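Long-range contacts in ESX-1 secretion system protein EccA1 (Mycobacterium tuberculosis, PDB 4F3V), which is an ATPase, represented here by its N-terminal TPR domain, that may supply energy for exporting ESX-1 virulence factors such as EsxA and EsxB: residues 8-13 against 29-34; 39-44 against 69-74; 120-125 against 142-147. All blocks are in the same frame, centred on the assembly; numbering follows the deposited sequence.

Interaction 1. Residues 8-13 against 29-34; sequences ASLFES and FTEITN
Residues 8-13 of helix 2-17 and 29-34 of helix 22-35 run antiparallel, their short axes inclined at 154° and 9.2 Å apart at closest approach, with Leu10 level with Ile32 and Phe11 with Phe29. The contact is mainly apolar. Ile32 reaches in with its long branch: CG1 lies 3.8 Å from Leu10 CB, and the terminal CD1 presses against the backbone of Phe11, 3.5 Å from its N, at the edge of the Phe11 ring. The Leu10 and Ile32 side chains lie alongside, pointing opposite ways. The two phenylalanines form an offset edge-to-face pair, the edge of Phe29 turned to the face of Phe11, with ring centroids 5.6 Å apart and planes at 65°; the nearest carbons are Phe11 CE1 and Phe29 CE1 at 3.6 Å. At the outer margin Leu10 CD1 lies on the aliphatic part of Glu31, 3.6 Å from CG; the bend at Glu31 chi2 (75°) turns the carboxylate aside, and Arg6 holds it in a salt bridge. This is an antiparallel helical hairpin within a mostly helical TPR domain.

Interaction 2. Residues 39-44 against 69-74; sequences ACDAWI and QLSGSV
Asp41 OD2 is gripped twice by Ser71, once through the hydroxyl and once through the backbone. Ser71 OG donates to it over 2.7 Å, coming from above the carboxylate plane, 53° out of it. The Ser71 N-H gives a nearly straight bond of 2.8 Å to the same OD2 (164° at the hydrogen), using the anti lone pair that faces away from OD1. Ser71 can do both because its chi1 of 57° tucks OG between its backbone N and carbonyl carbon, close to its own N-H. The other carboxylate oxygen, OD1, accepts from Gly68 N, so both oxygens of this buried acid are engaged and the group is fixed in rotation. Asp41 thus receives backbone N-H groups at the start of helix 69-72, where the helix dipole would probably stabilise a negative charge. A water adds a link between the backbones: it accepts from Asp41 N at 3.1 Å and, weakly, from Leu70 N. Beside this polar patch Leu70 supplies the apolar half of the contact. Its CB lies 3.9 Å from Asp41 OD2, while CD2 points away from the carboxylate to the methyls of Ala39 and Ala42 at the start of the other helix, 4.1 Å from Ala39 CB and 4.2 Å from Ala42 CB. Ala39 is the N-cap residue of helix 40-48, so Leu70 packs on the first turn of that helix. Farther on, Ser73 OG bonds to Leu70 O over 2.6 Å, linking Ser73 back to Leu70. Phe11 of helix 2-17 touches Asp41, Leu70 and Ser71, Ile32 of helix 22-35 packs on Ala39, Ala42 and Leu70, and Met78 from a loop covers Asp41 and Ser71.

Interaction 3. Residues 120-125 against 142-147; sequences DAMEAL and AVVYGA
An apolar helix-helix contact joins helix 118-125 to helix 134-147 in the middle part of the domain, about 10 Å from the centre of the chain. The two short segments are antiparallel, with axes at 169° and 10.3 Å apart at closest approach, and Ala121 lies level with Val144. Val144 is the central wedge: CG2 faces Ala121 and Leu125, CG1 mainly Met122. CG2 sits 3.9 Å from Ala121 CB and 4.1 Å from Leu125 CD1. CG1, anti to the backbone N, meets Met122 SD at 3.9 Å. Successive antiparallel helices packed in this way are the building principle of tetratricopeptide-repeat folds, consistent with the TPR character of this domain. Helix 101-115 lies against the first of them through Ala121, Ala124 and Leu125, and helix 151-158 against the second through Ala142 and Tyr145. The bend of Met122 at chi2 (-56°) brings its sulfur over the face of the Tyr145 ring, and the bend at chi3 sets the methyl. This Met-aromatic contact is a distant one: SD stands 4.9 Å from the ring centroid, 20° off the normal. The methyl leans toward the phenol end, Met122 CE lying 3.8 Å from Tyr145 OH. Trp269, from a loop near the end of the chain, touches both Met122 and Val144.

Interactions 1 and 2 are neighbours in one continuous packing unit, their centres 9 Å apart. Helix 40-48 follows helix 22-35 in the chain, and the two contacts share a boundary: Ile32 CG2 lies 3.6 Å from Ala42 CB, Phe11 CE2 is 3.5 Å from Ser71 CB, and Thr33 rests on the Trp43 ring. Interaction 3 is separate, centred 32 Å from interaction 1 and 27 Å from interaction 2, and its nearest atoms come no closer than about 13 Å to interaction 2. A sulfate, probably from the crystallisation liquor, lies about 4 Å from the Tyr145 side chain; the samarium ion is farther, about 10 Å from that of Ala121.

Interaction 1. Residues 8-13 against 29-34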
loop_
_atom_site.group_PDB
_atom_site.type_symbol
_atom_site.label_atom_id
_atom_site.label_comp_id
_atom_site.label_asym_id
_atom_site.label_seq_id
_atom_site.Cartn_x
_atom_site.Cartn_y
_atom_site.Cartn_z
ATOM N N ALA A 8 -17.907 25.859 4.161
ATOM C CA ALA A 8 -19.035 24.920 4.096
ATOM C C ALA A 8 -19.624 24.862 2.689
ATOM O O ALA A 8 -19.801 23.798 2.109
ATOM C CB ALA A 8 -20.142 25.340 5.069
ATOM N N SER A 9 -19.965 26.038 2.183
ATOM C CA SER A 9 -20.626 26.110 0.918
ATOM C C SER A 9 -19.640 25.674 -0.223
ATOM O O SER A 9 -20.043 25.013 -1.153
ATOM C CB SER A 9 -21.270 27.488 0.751
ATOM O OG SER A 9 -20.360 28.412 0.243
ATOM N N LEU A 10 -18.345 25.989 -0.111
ATOM C CA LEU A 10 -17.350 25.499 -1.082
ATOM C C LEU A 10 -17.252 23.968 -1.044
ATOM O O LEU A 10 -17.176 23.322 -2.091
ATOM C CB LEU A 10 -15.959 26.093 -0.817
ATOM C CG LEU A 10 -15.698 27.566 -1.165
ATOM C CD1 LEU A 10 -14.311 27.931 -0.636
ATOM C CD2 LEU A 10 -15.802 27.853 -2.635
ATOM N N PHE A 11 -17.300 23.390 0.153
ATOM C CA PHE A 11 -17.249 21.943 0.279
ATOM C C PHE A 11 -18.459 21.251 -0.346
ATOM O O PHE A 11 -18.339 20.279 -1.101
ATOM C CB PHE A 11 -17.136 21.524 1.772
ATOM C CG PHE A 11 -16.866 20.069 1.939
ATOM C CD1 PHE A 11 -15.598 19.599 1.905
ATOM C CD2 PHE A 11 -17.915 19.165 2.019
ATOM C CE1 PHE A 11 -15.349 18.232 2.016
ATOM C CE2 PHE A 11 -17.688 17.804 2.118
ATOM C CZ PHE A 11 -16.401 17.335 2.109
ATOM N N GLU A 12 -19.647 21.738 0.002
ATOM C CA GLU A 12 -20.868 21.223 -0.549
ATOM C C GLU A 12 -20.844 21.305 -2.092
ATOM O O GLU A 12 -21.152 20.334 -2.788
ATOM C CB GLU A 12 -21.984 22.027 0.051
ATOM C CG GLU A 12 -23.348 21.664 -0.401
ATOM C CD GLU A 12 -24.342 22.446 0.361
ATOM O OE1 GLU A 12 -24.035 23.590 0.795
ATOM O OE2 GLU A 12 -25.411 21.889 0.544
ATOM N N SER A 13 -20.410 22.445 -2.619
ATOM C CA SER A 13 -20.323 22.614 -4.062
ATOM C C SER A 13 -19.319 21.633 -4.635
ATOM O O SER A 13 -19.580 21.040 -5.682
ATOM C CB SER A 13 -19.936 24.060 -4.437
ATOM O OG SER A 13 -21.005 24.938 -4.102
ATOM N N PHE A 29 -11.946 22.254 -3.439
ATOM C CA PHE A 29 -11.291 21.651 -2.275
ATOM C C PHE A 29 -9.958 22.373 -1.978
ATOM O O PHE A 29 -9.596 22.579 -0.823
ATOM C CB PHE A 29 -11.024 20.160 -2.485
ATOM C CG PHE A 29 -12.251 19.295 -2.513
ATOM C CD1 PHE A 29 -13.156 19.287 -1.450
ATOM C CD2 PHE A 29 -12.477 18.444 -3.553
ATOM C CE1 PHE A 29 -14.258 18.447 -1.450
ATOM C CE2 PHE A 29 -13.573 17.602 -3.566
ATOM C CZ PHE A 29 -14.477 17.600 -2.515
ATOM N N THR A 30 -9.257 22.800 -3.022
ATOM C CA THR A 30 -7.988 23.487 -2.863
ATOM C C THR A 30 -8.192 24.888 -2.294
ATOM O O THR A 30 -7.403 25.343 -1.475
ATOM C CB THR A 30 -7.235 23.529 -4.206
ATOM O OG1 THR A 30 -6.961 22.182 -4.599
ATOM C CG2 THR A 30 -5.928 24.318 -4.106
ATOM N N GLU A 31 -9.251 25.562 -2.724
ATOM C CA GLU A 31 -9.602 26.837 -2.155
ATOM C C GLU A 31 -9.839 26.700 -0.636
ATOM O O GLU A 31 -9.397 27.553 0.131
ATOM C CB GLU A 31 -10.853 27.373 -2.829
ATOM C CG GLU A 31 -11.285 28.757 -2.397
ATOM C CD GLU A 31 -10.434 29.858 -2.965
ATOM O OE1 GLU A 31 -9.489 29.594 -3.721
ATOM O OE2 GLU A 31 -10.719 31.014 -2.647
ATOM N N ILE A 32 -10.499 25.621 -0.212
ATOM C CA ILE A 32 -10.710 25.382 1.234
ATOM C C ILE A 32 -9.383 25.218 1.973
ATOM O O ILE A 32 -9.121 25.931 2.964
ATOM C CB ILE A 32 -11.626 24.180 1.508
ATOM C CG1 ILE A 32 -13.026 24.445 0.923
ATOM C CG2 ILE A 32 -11.664 23.865 3.012
ATOM C CD1 ILE A 32 -13.828 23.194 0.711
ATOM N N THR A 33 -8.514 24.336 1.469
ATOM C CA THR A 33 -7.230 24.084 2.159
ATOM C C THR A 33 -6.315 25.300 2.141
ATOM O O THR A 33 -5.543 25.490 3.073
ATOM C CB THR A 33 -6.479 22.862 1.609
ATOM O OG1 THR A 33 -6.154 23.076 0.238
ATOM C CG2 THR A 33 -7.318 21.613 1.758
ATOM N N ASN A 34 -6.408 26.131 1.103
ATOM C CA ASN A 34 -5.713 27.421 1.089
ATOM C C ASN A 34 -6.094 28.340 2.233
ATOM O O ASN A 34 -5.254 29.096 2.707
ATOM C CB ASN A 34 -5.961 28.181 -0.229
ATOM C CG ASN A 34 -5.145 27.629 -1.391
ATOM O OD1 ASN A 34 -4.313 26.739 -1.213
ATOM N ND2 ASN A 34 -5.360 28.187 -2.586
#

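Interaction 2. Residues 39-44 against 69-74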
loop_
_atom_site.group_PDB
_atom_site.type_symbol
_atom_site.label_atom_id
_atom_site.label_comp_id
_atom_site.label_asym_id
_atom_site.label_seq_id
_atom_site.Cartn_x
_atom_site.Cartn_y
_atom_site.Cartn_z
ATOM N N ALA A 39 -8.301 21.576 7.386
ATOM C CA ALA A 39 -9.566 21.041 6.899
ATOM C C ALA A 39 -9.338 19.653 6.291
ATOM O O ALA A 39 -9.286 19.484 5.071
ATOM C CB ALA A 39 -10.215 21.975 5.874
ATOM N N CYS A 40 -9.211 18.681 7.168
ATOM C CA CYS A 40 -9.026 17.278 6.817
ATOM C C CYS A 40 -9.931 16.799 5.673
ATOM O O CYS A 40 -9.445 16.269 4.682
ATOM C CB CYS A 40 -9.271 16.431 8.054
ATOM S SG CYS A 40 -8.939 14.669 7.816
ATOM N N ASP A 41 -11.233 17.058 5.775
ATOM C CA ASP A 41 -12.190 16.604 4.745
ATOM C C ASP A 41 -11.885 17.140 3.336
ATOM O O ASP A 41 -12.115 16.447 2.353
ATOM C CB ASP A 41 -13.641 16.950 5.136
ATOM C CG ASP A 41 -14.082 16.244 6.403
ATOM O OD1 ASP A 41 -13.345 15.342 6.886
ATOM O OD2 ASP A 41 -15.176 16.564 6.896
ATOM N N ALA A 42 -11.365 18.356 3.253
ATOM C CA ALA A 42 -10.977 18.925 1.962
ATOM C C ALA A 42 -9.677 18.327 1.404
ATOM O O ALA A 42 -9.528 18.192 0.191
ATOM C CB ALA A 42 -10.910 20.457 2.053
ATOM N N TRP A 43 -8.722 17.991 2.268
ATOM C CA TRP A 43 -7.554 17.229 1.833
ATOM C C TRP A 43 -7.957 15.894 1.266
ATOM O O TRP A 43 -7.455 15.499 0.211
ATOM C CB TRP A 43 -6.524 17.042 2.942
ATOM C CG TRP A 43 -5.854 18.320 3.377
ATOM C CD1 TRP A 43 -6.058 19.007 4.563
ATOM C CD2 TRP A 43 -4.881 19.114 2.637
ATOM N NE1 TRP A 43 -5.293 20.134 4.607
ATOM C CE2 TRP A 43 -4.569 20.255 3.469
ATOM C CE3 TRP A 43 -4.279 19.003 1.395
ATOM C CZ2 TRP A 43 -3.673 21.231 3.073
ATOM C CZ3 TRP A 43 -3.382 19.985 1.006
ATOM C CH2 TRP A 43 -3.080 21.078 1.832
ATOM N N ILE A 44 -8.921 15.228 1.897
ATOM C CA ILE A 44 -9.446 13.967 1.384
ATOM C C ILE A 44 -10.198 14.188 0.045
ATOM O O ILE A 44 -10.114 13.377 -0.868
ATOM C CB ILE A 44 -10.326 13.258 2.453
ATOM C CG1 ILE A 44 -9.437 12.885 3.666
ATOM C CG2 ILE A 44 -11.023 12.025 1.879
ATOM C CD1 ILE A 44 -10.219 12.458 4.909
ATOM N N GLN A 69 -15.582 16.962 10.252
ATOM C CA GLN A 69 -16.052 18.249 10.763
ATOM C C GLN A 69 -16.625 19.138 9.657
ATOM O O GLN A 69 -17.748 19.632 9.764
ATOM C CB GLN A 69 -14.928 18.985 11.503
ATOM C CG GLN A 69 -15.420 20.197 12.277
ATOM C CD GLN A 69 -15.634 21.420 11.409
ATOM O OE1 GLN A 69 -14.913 21.671 10.424
ATOM N NE2 GLN A 69 -16.634 22.206 11.777
ATOM N N LEU A 70 -15.882 19.303 8.574
ATOM C CA LEU A 70 -16.300 20.171 7.474
ATOM C C LEU A 70 -17.459 19.579 6.679
ATOM O O LEU A 70 -18.456 20.252 6.460
ATOM C CB LEU A 70 -15.099 20.465 6.531
ATOM C CG LEU A 70 -15.377 21.361 5.322
ATOM C CD1 LEU A 70 -16.030 22.671 5.788
ATOM C CD2 LEU A 70 -14.069 21.586 4.554
ATOM N N SER A 71 -17.328 18.310 6.256
ATOM C CA SER A 71 -18.395 17.629 5.566
ATOM C C SER A 71 -19.652 17.608 6.455
ATOM O O SER A 71 -20.769 17.858 6.004
ATOM C CB SER A 71 -17.971 16.206 5.198
ATOM O OG SER A 71 -17.575 15.483 6.327
ATOM N N GLY A 72 -19.448 17.353 7.746
ATOM C CA GLY A 72 -20.550 17.350 8.718
ATOM C C GLY A 72 -21.315 18.660 8.829
ATOM O O GLY A 72 -22.516 18.664 9.038
ATOM N N SER A 73 -20.626 19.783 8.632
ATOM C CA SER A 73 -21.266 21.089 8.718
ATOM C C SER A 73 -22.256 21.314 7.544
ATOM O O SER A 73 -23.060 22.227 7.574
ATOM C CB SER A 73 -20.217 22.194 8.781
ATOM O OG SER A 73 -19.611 22.384 7.524
ATOM N N VAL A 74 -22.178 20.483 6.503
ATOM C CA VAL A 74 -23.152 20.511 5.418
ATOM C C VAL A 74 -23.863 19.160 5.273
ATOM O O VAL A 74 -24.388 18.828 4.207
ATOM C CB VAL A 74 -22.504 20.975 4.092
ATOM C CG1 VAL A 74 -22.250 22.480 4.143
ATOM C CG2 VAL A 74 -21.236 20.194 3.759
HETATM O O HOH W 1 -12.654 18.387 8.179
#

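Interaction 3. Residues 120-125 against 142-147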
loop_
_atom_site.group_PDB
_atom_site.type_symbol
_atom_site.label_atom_id
_atom_site.label_comp_id
_atom_site.label_asym_id
_atom_site.label_seq_id
_atom_site.Cartn_x
_atom_site.Cartn_y
_atom_site.Cartn_z
ATOM N N ASP A 120 8.402 6.956 10.719
ATOM C CA ASP A 120 7.225 7.793 10.712
ATOM C C ASP A 120 5.996 6.943 10.358
ATOM O O ASP A 120 4.942 7.109 10.961
ATOM C CB ASP A 120 7.356 8.947 9.711
ATOM C CG ASP A 120 8.378 9.990 10.135
ATOM O OD1 ASP A 120 8.716 10.096 11.324
ATOM O OD2 ASP A 120 8.835 10.729 9.255
ATOM N N ALA A 121 6.154 6.045 9.386
ATOM C CA ALA A 121 5.067 5.135 8.980
ATOM C C ALA A 121 4.632 4.295 10.182
ATOM O O ALA A 121 3.446 4.204 10.469
ATOM C CB ALA A 121 5.484 4.231 7.811
ATOM N N MET A 122 5.601 3.697 10.870
ATOM C CA MET A 122 5.325 2.831 12.042
ATOM C C MET A 122 4.688 3.598 13.178
ATOM O O MET A 122 3.746 3.133 13.806
ATOM C CB MET A 122 6.619 2.186 12.569
ATOM C CG MET A 122 7.207 1.135 11.647
ATOM S SD MET A 122 6.110 -0.225 11.192
ATOM C CE MET A 122 5.994 -0.912 12.828
ATOM N N GLU A 123 5.204 4.795 13.433
ATOM C CA GLU A 123 4.647 5.637 14.470
ATOM C C GLU A 123 3.169 5.968 14.197
ATOM O O GLU A 123 2.384 5.962 15.111
ATOM C CB GLU A 123 5.479 6.902 14.613
ATOM C CG GLU A 123 5.006 7.834 15.694
ATOM C CD GLU A 123 5.881 9.082 15.825
ATOM O OE1 GLU A 123 7.100 9.037 15.496
ATOM O OE2 GLU A 123 5.341 10.107 16.262
ATOM N N ALA A 124 2.816 6.265 12.942
ATOM C CA ALA A 124 1.418 6.532 12.583
ATOM C C ALA A 124 0.584 5.282 12.820
ATOM O O ALA A 124 -0.506 5.366 13.358
ATOM C CB ALA A 124 1.289 6.996 11.126
ATOM N N LEU A 125 1.118 4.120 12.469
ATOM C CA LEU A 125 0.380 2.856 12.652
ATOM C C LEU A 125 0.079 2.560 14.126
ATOM O O LEU A 125 -0.962 1.996 14.440
ATOM C CB LEU A 125 1.116 1.673 11.995
ATOM C CG LEU A 125 1.111 1.672 10.445
ATOM C CD1 LEU A 125 1.987 0.529 9.920
ATOM C CD2 LEU A 125 -0.287 1.567 9.833
ATOM N N ALA A 142 3.504 -5.183 7.292
ATOM C CA ALA A 142 4.063 -6.018 6.239
ATOM C C ALA A 142 4.465 -5.160 5.029
ATOM O O ALA A 142 5.529 -5.360 4.428
ATOM C CB ALA A 142 3.062 -7.103 5.842
ATOM N N VAL A 143 3.651 -4.150 4.727
ATOM C CA VAL A 143 3.971 -3.181 3.687
ATOM C C VAL A 143 5.224 -2.356 4.037
ATOM O O VAL A 143 6.122 -2.214 3.219
ATOM C CB VAL A 143 2.778 -2.225 3.372
ATOM C CG1 VAL A 143 3.250 -1.042 2.558
ATOM C CG2 VAL A 143 1.631 -2.965 2.662
ATOM N N VAL A 144 5.276 -1.819 5.257
ATOM C CA VAL A 144 6.382 -0.992 5.693
ATOM C C VAL A 144 7.688 -1.796 5.775
ATOM O O VAL A 144 8.744 -1.375 5.235
ATOM C CB VAL A 144 6.076 -0.312 7.046
ATOM C CG1 VAL A 144 7.277 0.515 7.566
ATOM C CG2 VAL A 144 4.820 0.537 6.928
ATOM N N TYR A 145 7.622 -2.951 6.434
ATOM C CA TYR A 145 8.790 -3.817 6.575
ATOM C C TYR A 145 9.261 -4.307 5.182
ATOM O O TYR A 145 10.465 -4.379 4.918
ATOM C CB TYR A 145 8.482 -5.020 7.502
ATOM C CG TYR A 145 8.428 -4.697 8.994
ATOM C CD1 TYR A 145 9.419 -3.922 9.618
ATOM C CD2 TYR A 145 7.431 -5.228 9.795
ATOM C CE1 TYR A 145 9.367 -3.629 10.972
ATOM C CE2 TYR A 145 7.383 -4.971 11.151
ATOM C CZ TYR A 145 8.358 -4.193 11.740
ATOM O OH TYR A 145 8.251 -3.957 13.070
ATOM N N GLY A 146 8.319 -4.634 4.302
ATOM C CA GLY A 146 8.669 -5.113 2.948
ATOM C C GLY A 146 9.401 -4.047 2.169
ATOM O O GLY A 146 10.376 -4.341 1.454
ATOM N N ALA A 147 8.947 -2.791 2.323
ATOM C CA ALA A 147 9.582 -1.665 1.644
ATOM C C ALA A 147 11.060 -1.548 2.032
ATOM O O ALA A 147 11.903 -1.233 1.189
ATOM C CB ALA A 147 8.837 -0.353 1.893
#